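Local structure of alpha,alpha-trehalose-phosphate synthase (UDP-forming) (Burkholderia multivorans, 5UOF) at residues V392-E397 with G407-N412; Y238-A243 with R444-D449; G114-N119 with L143-H148; Q110-Y115 with D180-F185. The protein belongs to glycosyltransferase family 20 and has the GT-B architecture of two Rossmann-like domains that face each other. One frame throughout, in Å; residues are numbered along the deposited sequence.

Interaction 1. Residues V392-E397 with G407-N412; sequences VLVLSE and GALLVN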
loop_
_atom_site.group_PDB
_atom_site.type_symbol
_atom_site.label_atom_id
_atom_site.label_comp_id
_atom_site.label_asym_id
_atom_site.label_seq_id
_atom_site.Cartn_x
_atom_site.Cartn_y
_atom_site.Cartn_z
ATOM N N VAL A 392 -1.733 -28.939 10.857
ATOM C CA VAL A 392 -0.870 -28.139 9.993
ATOM C C VAL A 392 -1.416 -26.723 9.940
ATOM O O VAL A 392 -2.619 -26.528 9.730
ATOM C CB VAL A 392 -0.803 -28.716 8.571
ATOM C CG1 VAL A 392 0.030 -27.797 7.663
ATOM C CG2 VAL A 392 -0.246 -30.131 8.597
ATOM N N LEU A 393 -0.536 -25.742 10.120
ATOM C CA LEU A 393 -0.928 -24.341 10.038
ATOM C C LEU A 393 -0.671 -23.830 8.629
ATOM O O LEU A 393 0.462 -23.894 8.143
ATOM C CB LEU A 393 -0.153 -23.498 11.046
ATOM C CG LEU A 393 -0.346 -21.976 10.973
ATOM C CD1 LEU A 393 -1.768 -21.607 11.353
ATOM C CD2 LEU A 393 0.648 -21.300 11.894
ATOM N N VAL A 394 -1.719 -23.309 7.993
ATOM C CA VAL A 394 -1.610 -22.594 6.723
ATOM C C VAL A 394 -1.706 -21.117 7.060
ATOM O O VAL A 394 -2.716 -20.675 7.620
ATOM C CB VAL A 394 -2.718 -23.008 5.744
ATOM C CG1 VAL A 394 -2.633 -22.175 4.478
ATOM C CG2 VAL A 394 -2.585 -24.497 5.392
ATOM N N LEU A 395 -0.658 -20.357 6.742
ATOM C CA LEU A 395 -0.470 -19.025 7.324
ATOM C C LEU A 395 -0.135 -18.014 6.242
ATOM O O LEU A 395 0.735 -18.268 5.406
ATOM C CB LEU A 395 0.654 -19.045 8.370
ATOM C CG LEU A 395 0.973 -17.724 9.083
ATOM C CD1 LEU A 395 -0.229 -17.225 9.839
ATOM C CD2 LEU A 395 2.146 -17.899 10.048
ATOM N N SER A 396 -0.791 -16.851 6.290
ATOM C CA SER A 396 -0.486 -15.765 5.363
ATOM C C SER A 396 0.897 -15.182 5.624
ATOM O O SER A 396 1.261 -14.898 6.769
ATOM C CB SER A 396 -1.519 -14.648 5.514
ATOM O OG SER A 396 -1.085 -13.465 4.848
ATOM N N GLU A 397 1.650 -14.954 4.546
ATOM C CA GLU A 397 2.949 -14.305 4.659
ATOM C C GLU A 397 2.849 -12.852 5.100
ATOM O O GLU A 397 3.885 -12.248 5.386
ATOM C CB GLU A 397 3.694 -14.364 3.328
ATOM C CG GLU A 397 3.000 -13.643 2.206
ATOM C CD GLU A 397 3.863 -13.624 0.962
ATOM O OE1 GLU A 397 4.716 -12.720 0.836
ATOM O OE2 GLU A 397 3.707 -14.540 0.133
ATOM N N GLY A 407 7.502 -23.192 10.387
ATOM C CA GLY A 407 6.957 -24.496 10.044
ATOM C C GLY A 407 5.571 -24.454 9.439
ATOM O O GLY A 407 5.051 -25.489 9.018
ATOM N N ALA A 408 4.935 -23.284 9.408
ATOM C CA ALA A 408 3.669 -23.162 8.701
ATOM C C ALA A 408 3.879 -23.339 7.207
ATOM O O ALA A 408 4.972 -23.122 6.684
ATOM C CB ALA A 408 3.027 -21.794 8.956
ATOM N N LEU A 409 2.818 -23.773 6.529
ATOM C CA LEU A 409 2.732 -23.629 5.078
ATOM C C LEU A 409 2.376 -22.175 4.835
ATOM O O LEU A 409 1.236 -21.764 5.058
ATOM C CB LEU A 409 1.692 -24.578 4.489
ATOM C CG LEU A 409 2.014 -26.078 4.483
ATOM C CD1 LEU A 409 0.876 -26.865 3.824
ATOM C CD2 LEU A 409 3.339 -26.363 3.739
ATOM N N LEU A 410 3.359 -21.384 4.400
ATOM C CA LEU A 410 3.154 -19.955 4.176
ATOM C C LEU A 410 2.569 -19.722 2.793
ATOM O O LEU A 410 3.050 -20.289 1.807
ATOM C CB LEU A 410 4.473 -19.199 4.306
ATOM C CG LEU A 410 5.086 -19.324 5.698
ATOM C CD1 LEU A 410 6.556 -18.928 5.675
ATOM C CD2 LEU A 410 4.294 -18.467 6.697
ATOM N N VAL A 411 1.552 -18.861 2.713
ATOM C CA VAL A 411 0.892 -18.603 1.437
ATOM C C VAL A 411 0.648 -17.109 1.253
ATOM O O VAL A 411 0.605 -16.323 2.206
ATOM C CB VAL A 411 -0.443 -19.362 1.302
ATOM C CG1 VAL A 411 -0.198 -20.861 1.365
ATOM C CG2 VAL A 411 -1.412 -18.930 2.395
ATOM N N ASN A 412 0.476 -16.737 -0.000
ATOM C CA ASN A 412 0.045 -15.399 -0.354
ATOM C C ASN A 412 -1.461 -15.449 -0.563
ATOM O O ASN A 412 -1.919 -16.082 -1.525
ATOM C CB ASN A 412 0.762 -14.935 -1.626
ATOM C CG ASN A 412 0.456 -13.484 -1.982
ATOM O OD1 ASN A 412 -0.638 -12.996 -1.731
ATOM N ND2 ASN A 412 1.422 -12.800 -2.598
HETATM O O HOH W 1 2.453 -26.572 10.280
HETATM O O HOH W 2 4.459 -14.248 -2.308
#

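Interaction 2. Residues Y238-A243 with R444-D449; sequences YPDAIA and RLRAND. With EDO (1,2-ethanediol), chain G.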
loop_
_atom_site.group_PDB
_atom_site.type_symbol
_atom_site.label_atom_id
_atom_site.label_comp_id
_atom_site.label_asym_id
_atom_site.label_seq_id
_atom_site.Cartn_x
_atom_site.Cartn_y
_atom_site.Cartn_z
ATOM N N TYR A 238 1.348 -18.349 25.891
ATOM C CA TYR A 238 1.916 -19.349 26.795
ATOM C C TYR A 238 1.545 -20.720 26.250
ATOM O O TYR A 238 0.475 -21.254 26.569
ATOM C CB TYR A 238 1.413 -19.171 28.232
ATOM C CG TYR A 238 1.974 -17.941 28.920
ATOM C CD1 TYR A 238 3.333 -17.828 29.182
ATOM C CD2 TYR A 238 1.139 -16.914 29.338
ATOM C CE1 TYR A 238 3.856 -16.712 29.828
ATOM C CE2 TYR A 238 1.650 -15.797 29.981
ATOM C CZ TYR A 238 3.009 -15.702 30.225
ATOM O OH TYR A 238 3.531 -14.596 30.877
ATOM N N PRO A 239 2.389 -21.320 25.406
ATOM C CA PRO A 239 1.931 -22.488 24.640
ATOM C C PRO A 239 1.627 -23.699 25.500
ATOM O O PRO A 239 0.678 -24.430 25.190
ATOM C CB PRO A 239 3.091 -22.747 23.662
ATOM C CG PRO A 239 4.276 -22.079 24.277
ATOM C CD PRO A 239 3.748 -20.899 25.036
ATOM N N ASP A 240 2.391 -23.931 26.575
ATOM C CA ASP A 240 2.103 -25.080 27.431
ATOM C C ASP A 240 0.767 -24.905 28.149
ATOM O O ASP A 240 0.015 -25.871 28.320
ATOM C CB ASP A 240 3.241 -25.294 28.430
ATOM C CG ASP A 240 4.579 -25.591 27.749
ATOM O OD1 ASP A 240 4.588 -25.973 26.558
ATOM O OD2 ASP A 240 5.628 -25.454 28.417
ATOM N N ALA A 241 0.441 -23.671 28.540
ATOM C CA ALA A 241 -0.840 -23.410 29.189
ATOM C C ALA A 241 -2.004 -23.614 28.228
ATOM O O ALA A 241 -3.050 -24.144 28.620
ATOM C CB ALA A 241 -0.858 -21.991 29.761
ATOM N N ILE A 242 -1.842 -23.197 26.965
ATOM C CA ILE A 242 -2.884 -23.418 25.968
ATOM C C ILE A 242 -3.104 -24.908 25.744
ATOM O O ILE A 242 -4.246 -25.380 25.680
ATOM C CB ILE A 242 -2.522 -22.677 24.667
ATOM C CG1 ILE A 242 -2.674 -21.165 24.892
ATOM C CG2 ILE A 242 -3.382 -23.160 23.507
ATOM C CD1 ILE A 242 -2.087 -20.298 23.795
ATOM N N ALA A 243 -2.019 -25.677 25.625
ATOM C CA ALA A 243 -2.169 -27.106 25.366
ATOM C C ALA A 243 -2.900 -27.789 26.512
ATOM O O ALA A 243 -3.775 -28.637 26.288
ATOM C CB ALA A 243 -0.802 -27.751 25.143
ATOM N N ARG A 444 9.770 -22.262 18.566
ATOM C CA ARG A 444 9.752 -20.805 18.462
ATOM C C ARG A 444 8.768 -20.192 19.454
ATOM O O ARG A 444 9.064 -19.165 20.083
ATOM C CB ARG A 444 9.407 -20.384 17.028
ATOM C CG ARG A 444 10.442 -20.787 15.964
ATOM C CD ARG A 444 11.818 -20.154 16.207
ATOM N NE ARG A 444 11.784 -18.690 16.216
ATOM C CZ ARG A 444 11.989 -17.916 15.151
ATOM N NH1 ARG A 444 12.236 -18.457 13.962
ATOM N NH2 ARG A 444 11.941 -16.592 15.278
ATOM N N LEU A 445 7.587 -20.799 19.611
ATOM C CA LEU A 445 6.626 -20.260 20.575
ATOM C C LEU A 445 7.187 -20.304 21.984
ATOM O O LEU A 445 6.960 -19.389 22.783
ATOM C CB LEU A 445 5.310 -21.032 20.528
ATOM C CG LEU A 445 4.526 -20.962 19.216
ATOM C CD1 LEU A 445 3.283 -21.830 19.300
ATOM C CD2 LEU A 445 4.141 -19.511 18.924
ATOM N N ARG A 446 7.914 -21.376 22.315
ATOM C CA ARG A 446 8.432 -21.507 23.672
ATOM C C ARG A 446 9.589 -20.555 23.936
ATOM O O ARG A 446 9.825 -20.184 25.093
ATOM C CB ARG A 446 8.864 -22.944 23.926
ATOM C CG ARG A 446 7.698 -23.901 24.118
ATOM C CD ARG A 446 8.208 -25.325 24.311
ATOM N NE ARG A 446 7.146 -26.222 24.742
ATOM C CZ ARG A 446 7.116 -27.528 24.482
ATOM N NH1 ARG A 446 8.087 -28.096 23.773
ATOM N NH2 ARG A 446 6.104 -28.263 24.922
ATOM N N ALA A 447 10.328 -20.173 22.898
ATOM C CA ALA A 447 11.464 -19.274 23.055
ATOM C C ALA A 447 11.060 -17.811 23.023
ATOM O O ALA A 447 11.877 -16.952 23.362
ATOM C CB ALA A 447 12.511 -19.532 21.972
ATOM N N ASN A 448 9.831 -17.514 22.618
ATOM C CA ASN A 448 9.299 -16.156 22.647
ATOM C C ASN A 448 7.883 -16.211 23.217
ATOM O O ASN A 448 6.905 -15.833 22.570
ATOM C CB ASN A 448 9.306 -15.521 21.255
ATOM C CG ASN A 448 8.742 -14.127 21.268
ATOM O OD1 ASN A 448 8.923 -13.402 22.246
ATOM N ND2 ASN A 448 8.013 -13.751 20.211
ATOM N N ASP A 449 7.759 -16.712 24.445
ATOM C CA ASP A 449 6.436 -16.743 25.047
ATOM C C ASP A 449 6.069 -15.342 25.544
ATOM O O ASP A 449 6.863 -14.403 25.474
ATOM C CB ASP A 449 6.347 -17.831 26.135
ATOM C CG ASP A 449 7.055 -17.479 27.450
ATOM O OD1 ASP A 449 7.375 -16.317 27.732
ATOM O OD2 ASP A 449 7.279 -18.417 28.246
HETATM C C1 EDO G . 10.978 -17.230 28.243
HETATM O O1 EDO G . 9.929 -17.975 28.880
HETATM C C2 EDO G . 11.196 -17.740 26.820
HETATM O O2 EDO G . 9.969 -17.685 26.072
#

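Interaction 3. Residues G114-N119 with L143-H148; sequences GYLRVN and LLPFAH. With EDO (1,2-ethanediol), chain I.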
loop_
_atom_site.group_PDB
_atom_site.type_symbol
_atom_site.label_atom_id
_atom_site.label_comp_id
_atom_site.label_asym_id
_atom_site.label_seq_id
_atom_site.Cartn_x
_atom_site.Cartn_y
_atom_site.Cartn_z
ATOM N N GLY A 114 -10.381 15.806 16.585
ATOM C CA GLY A 114 -11.022 15.134 17.709
ATOM C C GLY A 114 -10.147 14.058 18.326
ATOM O O GLY A 114 -10.154 13.858 19.542
ATOM N N TYR A 115 -9.411 13.331 17.487
ATOM C CA TYR A 115 -8.434 12.342 17.942
ATOM C C TYR A 115 -7.371 12.973 18.829
ATOM O O TYR A 115 -7.087 12.486 19.936
ATOM C CB TYR A 115 -7.815 11.721 16.694
ATOM C CG TYR A 115 -6.667 10.770 16.837
ATOM C CD1 TYR A 115 -6.832 9.530 17.425
ATOM C CD2 TYR A 115 -5.436 11.066 16.270
ATOM C CE1 TYR A 115 -5.778 8.629 17.499
ATOM C CE2 TYR A 115 -4.388 10.172 16.323
ATOM C CZ TYR A 115 -4.565 8.952 16.942
ATOM O OH TYR A 115 -3.528 8.043 16.993
ATOM N N LEU A 116 -6.787 14.083 18.369
ATOM C CA LEU A 116 -5.848 14.814 19.213
ATOM C C LEU A 116 -6.516 15.282 20.501
ATOM O O LEU A 116 -5.931 15.171 21.588
ATOM C CB LEU A 116 -5.266 16.004 18.452
ATOM C CG LEU A 116 -4.553 15.669 17.136
ATOM C CD1 LEU A 116 -3.821 16.901 16.602
ATOM C CD2 LEU A 116 -3.621 14.466 17.276
ATOM N N ARG A 117 -7.750 15.783 20.401
ATOM C CA ARG A 117 -8.419 16.356 21.566
ATOM C C ARG A 117 -8.643 15.309 22.650
ATOM O O ARG A 117 -8.368 15.558 23.830
ATOM C CB ARG A 117 -9.753 16.993 21.166
ATOM C CG ARG A 117 -10.465 17.649 22.366
ATOM C CD ARG A 117 -11.933 17.968 22.081
ATOM N NE ARG A 117 -12.737 16.752 21.940
ATOM C CZ ARG A 117 -13.179 16.019 22.962
ATOM N NH1 ARG A 117 -12.898 16.370 24.217
ATOM N NH2 ARG A 117 -13.906 14.930 22.731
ATOM N N VAL A 118 -9.135 14.126 22.274
ATOM C CA VAL A 118 -9.428 13.131 23.301
ATOM C C VAL A 118 -8.146 12.572 23.894
ATOM O O VAL A 118 -8.101 12.252 25.089
ATOM C CB VAL A 118 -10.337 12.011 22.764
ATOM C CG1 VAL A 118 -11.686 12.588 22.378
ATOM C CG2 VAL A 118 -9.685 11.269 21.599
ATOM N N ASN A 119 -7.080 12.460 23.096
ATOM C CA ASN A 119 -5.801 12.062 23.673
ATOM C C ASN A 119 -5.323 13.096 24.689
ATOM O O ASN A 119 -4.917 12.747 25.803
ATOM C CB ASN A 119 -4.761 11.854 22.580
ATOM C CG ASN A 119 -4.729 10.426 22.080
ATOM O OD1 ASN A 119 -3.964 9.599 22.585
ATOM N ND2 ASN A 119 -5.564 10.121 21.091
ATOM N N LEU A 143 -4.049 5.546 20.859
ATOM C CA LEU A 143 -3.371 6.376 21.850
ATOM C C LEU A 143 -2.006 6.835 21.360
ATOM O O LEU A 143 -1.158 7.217 22.163
ATOM C CB LEU A 143 -3.222 5.609 23.166
ATOM C CG LEU A 143 -4.509 5.324 23.926
ATOM C CD1 LEU A 143 -4.307 4.205 24.947
ATOM C CD2 LEU A 143 -4.994 6.604 24.586
ATOM N N LEU A 144 -1.762 6.762 20.057
ATOM C CA LEU A 144 -0.476 7.206 19.522
ATOM C C LEU A 144 -0.041 8.599 19.991
ATOM O O LEU A 144 1.128 8.748 20.385
ATOM C CB LEU A 144 -0.544 7.084 17.995
ATOM C CG LEU A 144 0.775 7.201 17.251
ATOM C CD1 LEU A 144 0.705 6.342 16.020
ATOM C CD2 LEU A 144 1.011 8.657 16.885
ATOM N N PRO A 145 -0.886 9.635 20.005
ATOM C CA PRO A 145 -0.423 10.961 20.446
ATOM C C PRO A 145 -0.275 11.116 21.955
ATOM O O PRO A 145 -0.009 12.231 22.421
ATOM C CB PRO A 145 -1.519 11.910 19.922
ATOM C CG PRO A 145 -2.398 11.094 19.027
ATOM C CD PRO A 145 -2.274 9.690 19.516
ATOM N N PHE A 146 -0.408 10.042 22.734
ATOM C CA PHE A 146 -0.554 10.190 24.183
ATOM C C PHE A 146 0.718 10.739 24.831
ATOM O O PHE A 146 0.646 11.630 25.688
ATOM C CB PHE A 146 -0.949 8.847 24.798
ATOM C CG PHE A 146 -1.508 8.955 26.199
ATOM C CD1 PHE A 146 -2.848 9.261 26.409
ATOM C CD2 PHE A 146 -0.702 8.711 27.298
ATOM C CE1 PHE A 146 -3.368 9.340 27.696
ATOM C CE2 PHE A 146 -1.216 8.783 28.581
ATOM C CZ PHE A 146 -2.549 9.096 28.780
ATOM N N ALA A 147 1.893 10.204 24.465
ATOM C CA ALA A 147 3.141 10.717 25.032
ATOM C C ALA A 147 3.349 12.183 24.698
ATOM O O ALA A 147 3.791 12.958 25.550
ATOM C CB ALA A 147 4.344 9.923 24.541
ATOM N N HIS A 148 3.062 12.581 23.459
ATOM C CA HIS A 148 3.261 13.977 23.089
ATOM C C HIS A 148 2.406 14.888 23.962
ATOM O O HIS A 148 2.874 15.933 24.429
ATOM C CB HIS A 148 2.953 14.172 21.599
ATOM C CG HIS A 148 3.250 15.553 21.112
ATOM N ND1 HIS A 148 2.297 16.549 21.075
ATOM C CD2 HIS A 148 4.405 16.121 20.695
ATOM C CE1 HIS A 148 2.846 17.662 20.626
ATOM N NE2 HIS A 148 4.125 17.431 20.392
HETATM C C1 EDO I . -2.284 15.019 21.506
HETATM O O1 EDO I . -3.298 16.021 21.533
HETATM C C2 EDO I . -0.985 15.626 21.007
HETATM O O2 EDO I . -0.406 16.470 22.010
#

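Interaction 4. Residues Q110-Y115 with D180-F185; sequences QEYAGY and DELVKF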
loop_
_atom_site.group_PDB
_atom_site.type_symbol
_atom_site.label_atom_id
_atom_site.label_comp_id
_atom_site.label_asym_id
_atom_site.label_seq_id
_atom_site.Cartn_x
_atom_site.Cartn_y
_atom_site.Cartn_z
ATOM N N GLN A 110 -11.778 17.343 10.881
ATOM C CA GLN A 110 -12.386 17.514 12.196
ATOM C C GLN A 110 -12.256 16.245 13.024
ATOM O O GLN A 110 -12.067 16.320 14.244
ATOM C CB GLN A 110 -13.850 17.934 12.067
ATOM C CG GLN A 110 -14.062 19.227 11.297
ATOM C CD GLN A 110 -13.044 20.300 11.645
ATOM O OE1 GLN A 110 -12.825 20.614 12.818
ATOM N NE2 GLN A 110 -12.411 20.868 10.618
ATOM N N GLU A 111 -12.335 15.076 12.383
ATOM C CA GLU A 111 -12.100 13.829 13.109
ATOM C C GLU A 111 -10.673 13.761 13.633
ATOM O O GLU A 111 -10.438 13.323 14.764
ATOM C CB GLU A 111 -12.396 12.619 12.217
ATOM C CG GLU A 111 -13.870 12.440 11.919
ATOM C CD GLU A 111 -14.157 11.183 11.115
ATOM O OE1 GLU A 111 -15.337 10.780 11.037
ATOM O OE2 GLU A 111 -13.203 10.596 10.578
ATOM N N TYR A 112 -9.704 14.205 12.829
ATOM C CA TYR A 112 -8.320 14.205 13.288
ATOM C C TYR A 112 -8.139 15.143 14.474
ATOM O O TYR A 112 -7.475 14.785 15.456
ATOM C CB TYR A 112 -7.378 14.580 12.133
ATOM C CG TYR A 112 -5.923 14.586 12.542
ATOM C CD1 TYR A 112 -5.339 13.455 13.118
ATOM C CD2 TYR A 112 -5.131 15.711 12.364
ATOM C CE1 TYR A 112 -4.015 13.459 13.512
ATOM C CE2 TYR A 112 -3.794 15.722 12.756
ATOM C CZ TYR A 112 -3.249 14.592 13.328
ATOM O OH TYR A 112 -1.930 14.599 13.704
ATOM N N ALA A 113 -8.727 16.343 14.407
ATOM C CA ALA A 113 -8.687 17.237 15.562
ATOM C C ALA A 113 -9.303 16.570 16.785
ATOM O O ALA A 113 -8.809 16.740 17.909
ATOM C CB ALA A 113 -9.411 18.550 15.257
ATOM N N GLY A 114 -10.381 15.806 16.585
ATOM C CA GLY A 114 -11.022 15.134 17.709
ATOM C C GLY A 114 -10.147 14.058 18.326
ATOM O O GLY A 114 -10.154 13.858 19.542
ATOM N N TYR A 115 -9.411 13.331 17.487
ATOM C CA TYR A 115 -8.434 12.342 17.942
ATOM C C TYR A 115 -7.371 12.973 18.829
ATOM O O TYR A 115 -7.087 12.486 19.936
ATOM C CB TYR A 115 -7.815 11.721 16.694
ATOM C CG TYR A 115 -6.667 10.770 16.837
ATOM C CD1 TYR A 115 -6.832 9.530 17.425
ATOM C CD2 TYR A 115 -5.436 11.066 16.270
ATOM C CE1 TYR A 115 -5.778 8.629 17.499
ATOM C CE2 TYR A 115 -4.388 10.172 16.323
ATOM C CZ TYR A 115 -4.565 8.952 16.942
ATOM O OH TYR A 115 -3.528 8.043 16.993
ATOM N N ASP A 180 3.409 13.182 8.934
ATOM C CA ASP A 180 4.570 13.806 9.566
ATOM C C ASP A 180 4.310 14.094 11.040
ATOM O O ASP A 180 5.178 13.857 11.890
ATOM C CB ASP A 180 4.962 15.095 8.842
ATOM C CG ASP A 180 6.122 15.816 9.526
ATOM O OD1 ASP A 180 7.278 15.365 9.371
ATOM O OD2 ASP A 180 5.881 16.824 10.234
ATOM N N GLU A 181 3.118 14.596 11.367
ATOM C CA GLU A 181 2.806 14.890 12.764
ATOM C C GLU A 181 2.676 13.611 13.587
ATOM O O GLU A 181 3.068 13.582 14.762
ATOM C CB GLU A 181 1.527 15.718 12.841
ATOM C CG GLU A 181 1.215 16.240 14.237
ATOM C CD GLU A 181 0.118 17.283 14.236
ATOM O OE1 GLU A 181 0.288 18.328 14.902
ATOM O OE2 GLU A 181 -0.914 17.058 13.577
ATOM N N LEU A 182 2.115 12.550 12.996
ATOM C CA LEU A 182 2.028 11.280 13.713
ATOM C C LEU A 182 3.410 10.760 14.066
ATOM O O LEU A 182 3.628 10.251 15.175
ATOM C CB LEU A 182 1.273 10.245 12.887
ATOM C CG LEU A 182 -0.205 10.557 12.650
ATOM C CD1 LEU A 182 -0.812 9.502 11.784
ATOM C CD2 LEU A 182 -0.956 10.652 13.964
ATOM N N VAL A 183 4.357 10.863 13.131
ATOM C CA VAL A 183 5.701 10.375 13.412
ATOM C C VAL A 183 6.372 11.245 14.474
ATOM O O VAL A 183 7.083 10.733 15.350
ATOM C CB VAL A 183 6.516 10.287 12.108
ATOM C CG1 VAL A 183 7.986 10.103 12.411
ATOM C CG2 VAL A 183 5.998 9.127 11.237
ATOM N N LYS A 184 6.126 12.561 14.447
ATOM C CA LYS A 184 6.580 13.409 15.551
ATOM C C LYS A 184 6.022 12.925 16.890
ATOM O O LYS A 184 6.753 12.855 17.886
ATOM C CB LYS A 184 6.186 14.867 15.308
ATOM C CG LYS A 184 6.646 15.805 16.433
ATOM C CD LYS A 184 6.212 17.257 16.187
ATOM C CE LYS A 184 4.700 17.387 16.216
ATOM N NZ LYS A 184 4.243 18.800 16.086
ATOM N N PHE A 185 4.727 12.593 16.935
ATOM C CA PHE A 185 4.138 12.048 18.160
ATOM C C PHE A 185 4.866 10.790 18.611
ATOM O O PHE A 185 5.130 10.602 19.811
ATOM C CB PHE A 185 2.664 11.725 17.941
ATOM C CG PHE A 185 1.802 12.927 17.687
ATOM C CD1 PHE A 185 2.193 14.193 18.095
ATOM C CD2 PHE A 185 0.574 12.774 17.063
ATOM C CE1 PHE A 185 1.382 15.292 17.866
ATOM C CE2 PHE A 185 -0.240 13.870 16.826
ATOM C CZ PHE A 185 0.163 15.127 17.229
#

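Interaction 1. Residues V392-E397 with G407-N412
Leu409 and Val411 pair with strand 392-396 from its edge, each held by two backbone bonds to residues two apart, as in any parallel ladder. Leu409 N donates to Leu393 O and its carbonyl accepts Leu395 N, both at 2.9 Å; Val411 does the same between Leu395 O and Glu397 N. The axes of the two short strand segments come within 4.6 Å, with a crossing angle of -25°. On one face Val394 CG1 meets Val411 CG2 at 4.0 Å. The latter methyl is put there by its place between backbone N and carbonyl carbon. Nearby, Leu409 CD1 reaches Val392 CG1 obliquely, and helix 416-428 covers Leu409 and Val411. This is the edge of the six-stranded parallel sheet of the C-terminal Rossmann-like domain, 409-411 being its outermost strand within the chain. On the other face Leu395 and Leu410 run side by side, their CD2 methyls 4.0 Å apart, and helix 376-384 packs on Leu395. Past the ladder, a chi1 of 62° sets Glu397 CG beside Val411 O, and Glu397 OE2 comes 3.5 Å from Asn412 CB. A water donates to Glu397 OE2 at 2.6 Å, while Glu397 OE1 forms a salt bridge with Arg174 of the second subunit, whose backbone O accepts Asn412 ND2.

Interaction 2. Residues Y238-A243 with R444-D449
Two helix ends meet where Pro239 and Asp240, in the first turn of helix 239-248, face Leu445, Arg446 and Asp449 at the junction between helices 431-447 and 450-472. Pro239 supplies the apolar centre. Its CG lies 4.0 Å from Leu445 CB and close to Arg446 CG, while its CD faces Asp449 CB; the proline and leucine side chains run antiparallel alongside each other. Beside this patch, Arg446 stretches out from CG to NE and turns its edge to Asp240, so that NE and NH2 both grip a single oxygen, Asp240 OD1, at 3.1 and 3.2 Å. OD1 lies in the guanidinium plane and uses its syn lone pair for NE, but NH2 meets it on the syn side from 29° out of the carboxylate plane, the two flat groups being 67° apart. Asp449 is the N-cap of helix 450-472. Its OD1 also bonds Ser451, and its carboxylate leans obliquely on the Tyr238 ring, with Asp449 CG 4.1 Å from Tyr238 CE1; Tyr238 OH goes on to Arg454. A 1,2-ethanediol bridges the junction: its O2 donates to Arg446 O at 2.7 Å and accepts Asp449 N at 2.9 Å, and its O1 donates to Asp449 OD2. Both partners of the salt bridge are exposed, so solvent would weaken it, yet its charges are well placed: Asp240 sits at the start of one helix and Arg446 near the end of another, positions in which both helix dipoles would favour them.

Interaction 3. Residues G114-N119 with L143-H148
Asn119, midway along helix 109-127, approaches Phe146 to 5.6 Å between CA atoms, where a type I turn from Leu143 to Phe146 is closed by Phe146 N on Leu143 O. The Asn119 amide is held by its nitrogen: ND2 donates to Tyr115 O at 3.0 Å from above the carbonyl plane, on the face opposite to that used by Asn119 N, and also bonds His142 O. Its oxygen is thereby turned into the bend, with Asn119 OD1 3.4 Å from Leu143 CA, 3.5 Å from Pro145 CD and at the edge of the Phe146 ring. Pro145 fits between this amide and Tyr115, crossing both at about a right angle; its CG lies 3.5 Å from Tyr115 CE2. With CG anti to the backbone N (chi1 174°), the tyrosine reaches past the proline, and its OH touches Leu144 CB while bonding Tyr141 O. A 1,2-ethanediol spans the two segments, O1 donating to Leu116 O and O2 paired with His148 ND1 at 2.9 Å. The turn begins helix 146-152, which links the adjacent parallel strands 135-139 and 159-162; Phe185 of helix 179-186 lies against Leu116, Leu144 and Pro145, and Tyr85 of helix 79-86 against Leu143.

Interaction 4. Residues Q110-Y115 with D180-F185
Tyr112 and Glu181 join two helices of the N-terminal domain through their side chains alone: the helix segments are nearly parallel, 8° apart in direction, but their axes come no closer than 13.5 Å. Long groups span that gap. Tyr112, whose chi1 of -180° swings the ring away from its own backbone nitrogen, reaches across, and its OH donates to Glu181 OE2 at 2.7 Å. The acceptor lies in the plane of the ring, at its edge, whereas the hydroxyl comes to the carboxylate from 37° above its plane. An extended glutamate chain brings OE2 to this place. Leu182 CD2 lies at the edges of both tyrosine rings, 4.2 Å from Tyr112 CE1 and from Tyr115 CE2. The Tyr112 hydroxyl oxygen OH also rests 3.6 Å from Phe185 CE2; that phenyl ring in turn has the backbone O of Glu181 above one face, nearer the ring's margin than its centre. Phe89 packs obliquely on both tyrosines, and Leu94 of helix 89-98 touches Tyr115 and Leu182, so the hydrogen bond borders an aromatic and aliphatic cluster. Helices 109-127 and 179-186 lead toward the parallel strands 135-139 and 191-194, an alpha/beta arrangement typical of the Rossmann-like N-terminal domain of GT-B proteins.

The four contacts fall into two pairs on opposite sides of the chain's centre. Interactions 3 and 4 share Gly114 and Tyr115, have centres about 7 Å apart, and touch directly, Leu116 CD2 lying 3.5 Å from Phe185 CE2; both use helix 109-127 and so join it to the start of helix 146-152 and to helix 179-186 in the N-terminal domain. Interaction 1 belongs to the C-terminal domain, its centre about 37 Å from that of interaction 3. In sequence it is nested within the loop closed by interaction 2, about 19 Å away between centres. At the two ends of interaction 1 lie bound groups: serine about 7 Å from the Asn412 side chain, and the sodium ion, held by Arg360, Ser362 and Gln385, about 9 Å from that of Val392.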